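PDB 5MLD: BRAMP domain protein from Streptomyces davawensis, which replaces the C-8 methyl group of FMN with an amino group from glutamate, a step in the biosynthesis of the antibiotic roseoflavin. Local coordinates for residues A[10-15]-A[43-48]; A[124-129]-A[198-203]. All blocks are in the same frame, centred on the assembly; numbering follows the deposited sequence.

Contact 1. Residues A[10-15]-A[43-48]; sequences TTLRRS and RVIDHD. With 8DP (8-demethyl-8-aminoriboflavin-5'-phosphate), chain I.
Both carboxylate oxygens of Asp46 are engaged by Ser15: backbone N donates to OD1 at 2.8 Å, nearly straight at 169°, and Ser15 OG donates to the syn lone pair of Asp46 OD2 at 2.6 Å. An aspartate suits this place because its two oxygens can take the amide and the hydroxyl of one residue separately. Arginines supply two further hydrogen bonds. Arg43 NH1 reaches Arg13 O at 3.0 Å, from above the carbonyl plane, and also bonds Ser17 O. Arg14 NH1 gives a more bent bond to Asp46 O (3.1 Å), while its NH2 makes a salt bridge to Glu52 of the second subunit. A water joins Thr11 O to Ile45 N.

Residues 10-15 follow strand 4-9 and form part of the phosphate-binding loop of this flavodoxin-like fold, with 43-48 leaving the neighbouring strand 38-43. Phosphate oxygen O3 of the bound aminoflavin accepts from Thr11 OG1 at 2.6 Å and from Arg13 NE and NH2 (3.0 Å from NH2), lying in the guanidinium plane at its edge. Arg13, important for positioning the donor glutamate, also pairs through NH1 with Asp58 of the second subunit.

Van der Waals packing fills in the rest. With OG1 anti to the backbone N (chi1 180°) to meet the phosphate, Thr11 lays CG2 over one guanidinium face of Arg43; Ser15 OG lies over the other. Ile45 CG2 lies 3.3 Å from Thr11 O, and its CD1 meets Leu12 CD2.

Contact 2. Residues A[124-129]-A[198-203]; sequences NKVAGL and HLARML
Lys125 NZ is gripped by two carbonyl oxygens, those of Arg80 and Ala82, while the backbone O of the same residue rests 4.0 Å from Leu203 CD1. The lysine side chain starts away from the helix, and its ammonium end bonds outside the two segments. Asn124, whose positive phi of 72° is one that asparagine tolerates well, turns the chain into the strand; its O lies 3.6 Å from Leu203 CB, its OD1 accepts a hydrogen bond from Tyr208 N, and its ND2 is hydrogen-bonded to Gln119 OE1.

Val126 carries most of the packing from the strand. With CG1 anti to the backbone N (chi1 173°), CG2 is left anti to the carbonyl carbon, and it is CG2 that does the touching: it meets Leu199 CG, Leu203 CD1 and the backbone Ala200 N, each at 3.7 Å, with Ala200 CB behind at 4.2 Å. A branched valine suits the strand and fits between the two leucines, while the small Ala200 is consistent with the close approach of the helix. Leu199 and Leu203, one turn apart, also reach Ser155.

Helix and strand segments run antiparallel at 169°, their axes 7.9 Å apart at closest approach, the layering of helix on beta-sheet that characterises the flavodoxin-like alpha/beta fold.

Overall arrangement
Contact 1 and contact 2 lie in the same flavodoxin-like domain, with centres 25 Å apart and no atoms touching. They use different elements. Contact 1, only partly buried, joins the loops that follow strands 4-9 and 38-43, where arginine, serine and aspartate make polar bonds around a phosphate site and a neighbouring subunit adds further charges. Contact 2 is a buried layer between strand 125-132 and helix 183-205, where valine, alanine and leucine make the packing, with polar groups directed to partners beyond the two segments. Strand 84-92 links the two regions, being paired in parallel with both 4-9 and 125-132, so that one sheet carries both the phosphate-binding loop 10-15 and the helix-covered face.

Contact 1. Residues A[10-15]-A[43-48]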
# COMPACT_ATOMS: atom_id res chain seq x y z
N THR A 10 9.27 -5.00 -17.61
CA THR A 10 10.18 -5.18 -16.48
C THR A 10 10.17 -6.62 -15.94
O THR A 10 10.51 -6.84 -14.77
CB THR A 10 9.85 -4.17 -15.38
OG1 THR A 10 8.49 -4.30 -14.98
CG2 THR A 10 10.02 -2.73 -15.93
N THR A 11 9.80 -7.59 -16.78
CA THR A 11 9.92 -8.99 -16.42
C THR A 11 11.36 -9.34 -16.03
O THR A 11 12.33 -8.72 -16.49
CB THR A 11 9.49 -9.88 -17.60
OG1 THR A 11 9.62 -11.26 -17.23
CG2 THR A 11 10.38 -9.62 -18.83
N LEU A 12 11.50 -10.36 -15.19
CA LEU A 12 12.80 -10.81 -14.73
C LEU A 12 13.43 -11.87 -15.63
O LEU A 12 14.58 -12.27 -15.37
CB LEU A 12 12.69 -11.37 -13.31
CG LEU A 12 12.29 -10.29 -12.31
CD1 LEU A 12 12.14 -10.90 -10.92
CD2 LEU A 12 13.30 -9.15 -12.29
N ARG A 13 12.75 -12.32 -16.67
CA ARG A 13 13.30 -13.34 -17.55
C ARG A 13 13.87 -12.67 -18.81
O ARG A 13 13.21 -11.85 -19.44
CB ARG A 13 12.25 -14.39 -17.90
CG ARG A 13 11.12 -13.93 -18.81
CD ARG A 13 9.92 -14.86 -18.71
NE ARG A 13 9.17 -14.61 -17.49
CZ ARG A 13 9.18 -15.39 -16.41
NH1 ARG A 13 9.90 -16.50 -16.37
NH2 ARG A 13 8.45 -15.02 -15.36
N ARG A 14 15.11 -13.03 -19.15
CA ARG A 14 15.82 -12.45 -20.28
C ARG A 14 15.21 -12.90 -21.61
O ARG A 14 14.78 -14.04 -21.75
CB ARG A 14 17.30 -12.88 -20.20
CG ARG A 14 18.19 -12.47 -21.38
CD ARG A 14 19.70 -12.76 -21.08
NE ARG A 14 20.22 -11.93 -19.99
CZ ARG A 14 20.74 -10.72 -20.17
NH1 ARG A 14 20.80 -10.20 -21.39
NH2 ARG A 14 21.18 -10.02 -19.13
N SER A 15 15.19 -11.99 -22.59
CA SER A 15 14.69 -12.36 -23.92
C SER A 15 15.53 -13.51 -24.48
O SER A 15 16.75 -13.55 -24.29
CB SER A 15 14.75 -11.18 -24.90
OG SER A 15 13.99 -10.09 -24.42
N ARG A 43 12.98 -4.42 -23.02
CA ARG A 43 12.91 -5.37 -21.90
C ARG A 43 14.13 -5.10 -21.04
O ARG A 43 15.25 -5.45 -21.41
CB ARG A 43 12.86 -6.83 -22.34
CG ARG A 43 12.69 -7.71 -21.12
CD ARG A 43 12.65 -9.21 -21.48
NE ARG A 43 11.54 -9.55 -22.38
CZ ARG A 43 11.14 -10.79 -22.63
NH1 ARG A 43 11.74 -11.80 -22.03
NH2 ARG A 43 10.13 -11.03 -23.47
N VAL A 44 13.91 -4.42 -19.90
CA VAL A 44 15.02 -3.78 -19.21
C VAL A 44 16.00 -4.80 -18.65
O VAL A 44 17.20 -4.52 -18.58
CB VAL A 44 14.48 -2.84 -18.11
CG1 VAL A 44 13.54 -1.80 -18.71
CG2 VAL A 44 13.75 -3.62 -17.05
N ILE A 45 15.53 -6.00 -18.30
CA ILE A 45 16.42 -7.02 -17.74
C ILE A 45 17.44 -7.50 -18.76
O ILE A 45 18.47 -8.09 -18.39
CB ILE A 45 15.61 -8.20 -17.15
CG1 ILE A 45 16.45 -9.02 -16.18
CG2 ILE A 45 15.06 -9.11 -18.24
CD1 ILE A 45 16.69 -8.34 -14.87
N ASP A 46 17.19 -7.29 -20.06
CA ASP A 46 18.18 -7.68 -21.06
C ASP A 46 19.41 -6.80 -21.02
O ASP A 46 20.43 -7.15 -21.63
CB ASP A 46 17.62 -7.56 -22.48
CG ASP A 46 16.52 -8.55 -22.77
OD1 ASP A 46 16.37 -9.54 -22.01
OD2 ASP A 46 15.79 -8.33 -23.75
N HIS A 47 19.33 -5.67 -20.34
CA HIS A 47 20.36 -4.65 -20.39
C HIS A 47 21.09 -4.54 -19.06
O HIS A 47 20.53 -4.77 -17.99
CB HIS A 47 19.72 -3.32 -20.76
CG HIS A 47 19.11 -3.33 -22.12
ND1 HIS A 47 19.85 -3.11 -23.26
CD2 HIS A 47 17.85 -3.62 -22.52
CE1 HIS A 47 19.06 -3.24 -24.31
NE2 HIS A 47 17.85 -3.53 -23.89
N ASP A 48 22.37 -4.16 -19.16
CA ASP A 48 23.25 -4.09 -18.00
C ASP A 48 23.04 -2.75 -17.31
O ASP A 48 23.59 -1.73 -17.73
CB ASP A 48 24.69 -4.29 -18.45
CG ASP A 48 25.67 -4.24 -17.31
OD1 ASP A 48 25.29 -4.54 -16.16
OD2 ASP A 48 26.84 -3.88 -17.57
C4 8DP I . 3.53 -13.14 -11.30
C5 8DP I . 3.14 -14.15 -10.22
C8 8DP I . 7.00 -14.56 -8.47
N3 8DP I . 4.15 -12.27 -6.47
C2 8DP I . 3.75 -13.40 -13.86
N2 8DP I . 8.03 -15.34 -9.11
N1 8DP I . 3.49 -13.52 -8.89
C6 8DP I . 4.74 -13.64 -8.37
O6 8DP I . 4.72 -14.95 -12.40
N4 8DP I . 1.32 -12.62 -8.73
C12 8DP I . 5.06 -13.03 -7.14
C13 8DP I . 2.57 -12.76 -8.22
C14 8DP I . 2.91 -12.14 -7.02
C15 8DP I . 1.92 -11.38 -6.38
C16 8DP I . 0.43 -11.89 -8.09
C1 8DP I . 4.92 -13.46 -14.86
C3 8DP I . 4.39 -13.60 -12.49
C7 8DP I . 5.71 -14.44 -9.03
C9 8DP I . 7.30 -13.93 -7.23
O1 8DP I . 6.12 -11.19 -17.77
P1 8DP I . 6.26 -12.34 -16.75
O2 8DP I . 6.19 -13.72 -17.50
O3 8DP I . 7.55 -12.23 -15.94
O4 8DP I . 4.99 -12.28 -15.75
O5 8DP I . 3.09 -12.19 -14.03
O7 8DP I . 3.19 -11.94 -11.27
C10 8DP I . 8.68 -14.05 -6.61
C11 8DP I . 6.35 -13.18 -6.59
O8 8DP I . 2.19 -10.71 -5.18
N5 8DP I . 0.71 -11.27 -6.94
O9 8DP I . -0.88 -11.72 -8.61
O HOH W 1 12.79 -6.69 -17.96

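Contact 2. Residues A[124-129]-A[198-203]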
# COMPACT_ATOMS: atom_id res chain seq x y z
N ASN A 124 5.66 17.46 -18.27
CA ASN A 124 4.86 17.45 -19.49
C ASN A 124 4.83 16.10 -20.18
O ASN A 124 4.35 16.01 -21.33
CB ASN A 124 5.32 18.53 -20.47
CG ASN A 124 5.31 19.87 -19.80
OD1 ASN A 124 4.26 20.33 -19.38
ND2 ASN A 124 6.49 20.46 -19.63
N LYS A 125 5.30 15.05 -19.52
CA LYS A 125 5.16 13.71 -20.07
C LYS A 125 3.96 13.01 -19.44
O LYS A 125 3.34 13.50 -18.48
CB LYS A 125 6.46 12.92 -19.85
CG LYS A 125 7.65 13.55 -20.58
CD LYS A 125 8.92 12.82 -20.22
CE LYS A 125 10.11 13.45 -20.91
NZ LYS A 125 9.97 13.41 -22.38
N VAL A 126 3.59 11.87 -20.01
CA VAL A 126 2.38 11.15 -19.60
C VAL A 126 2.77 9.72 -19.28
O VAL A 126 3.60 9.13 -19.97
CB VAL A 126 1.30 11.20 -20.71
CG1 VAL A 126 0.13 10.31 -20.36
CG2 VAL A 126 0.83 12.63 -20.94
N ALA A 127 2.18 9.17 -18.21
CA ALA A 127 2.47 7.82 -17.77
C ALA A 127 1.24 6.93 -17.88
O ALA A 127 0.11 7.37 -17.63
CB ALA A 127 2.97 7.80 -16.32
N GLY A 128 1.48 5.68 -18.27
CA GLY A 128 0.47 4.65 -18.20
C GLY A 128 1.10 3.39 -17.62
O GLY A 128 2.31 3.33 -17.40
N LEU A 129 0.27 2.39 -17.39
CA LEU A 129 0.73 1.21 -16.69
C LEU A 129 0.06 -0.01 -17.29
O LEU A 129 -1.15 0.00 -17.53
CB LEU A 129 0.39 1.36 -15.21
CG LEU A 129 1.09 0.51 -14.18
CD1 LEU A 129 2.60 0.72 -14.26
CD2 LEU A 129 0.56 0.97 -12.86
N HIS A 198 -4.31 10.98 -25.88
CA HIS A 198 -4.94 12.30 -25.88
C HIS A 198 -4.17 13.27 -24.98
O HIS A 198 -3.84 14.39 -25.39
CB HIS A 198 -6.39 12.20 -25.42
CG HIS A 198 -7.08 13.53 -25.35
ND1 HIS A 198 -7.55 14.18 -26.47
CD2 HIS A 198 -7.32 14.36 -24.31
CE1 HIS A 198 -8.09 15.33 -26.12
NE2 HIS A 198 -7.96 15.47 -24.81
N LEU A 199 -3.88 12.85 -23.75
CA LEU A 199 -3.20 13.77 -22.84
C LEU A 199 -1.80 14.12 -23.34
O LEU A 199 -1.33 15.25 -23.12
CB LEU A 199 -3.17 13.16 -21.45
CG LEU A 199 -2.58 13.98 -20.30
CD1 LEU A 199 -3.34 15.29 -20.14
CD2 LEU A 199 -2.65 13.20 -19.01
N ALA A 200 -1.13 13.18 -24.02
CA ALA A 200 0.19 13.50 -24.55
C ALA A 200 0.09 14.58 -25.63
O ALA A 200 0.89 15.51 -25.65
CB ALA A 200 0.86 12.25 -25.12
N ARG A 201 -0.89 14.45 -26.53
CA ARG A 201 -1.08 15.48 -27.55
C ARG A 201 -1.42 16.82 -26.92
O ARG A 201 -0.92 17.87 -27.35
CB ARG A 201 -2.18 15.06 -28.54
CG ARG A 201 -1.78 13.93 -29.48
CD ARG A 201 -2.84 13.66 -30.55
NE ARG A 201 -4.04 13.04 -30.00
CZ ARG A 201 -4.29 11.73 -30.03
NH1 ARG A 201 -3.44 10.90 -30.60
NH2 ARG A 201 -5.41 11.26 -29.50
N MET A 202 -2.27 16.81 -25.88
CA MET A 202 -2.58 18.03 -25.14
C MET A 202 -1.32 18.69 -24.59
O MET A 202 -1.09 19.89 -24.78
CB MET A 202 -3.54 17.73 -23.99
CG MET A 202 -4.94 17.34 -24.37
SD MET A 202 -5.84 16.93 -22.85
CE MET A 202 -5.93 18.54 -22.05
N LEU A 203 -0.50 17.92 -23.87
CA LEU A 203 0.66 18.51 -23.21
C LEU A 203 1.73 18.94 -24.21
O LEU A 203 2.54 19.82 -23.89
CB LEU A 203 1.24 17.53 -22.19
CG LEU A 203 0.40 17.38 -20.92
CD1 LEU A 203 0.96 16.24 -20.08
CD2 LEU A 203 0.40 18.67 -20.12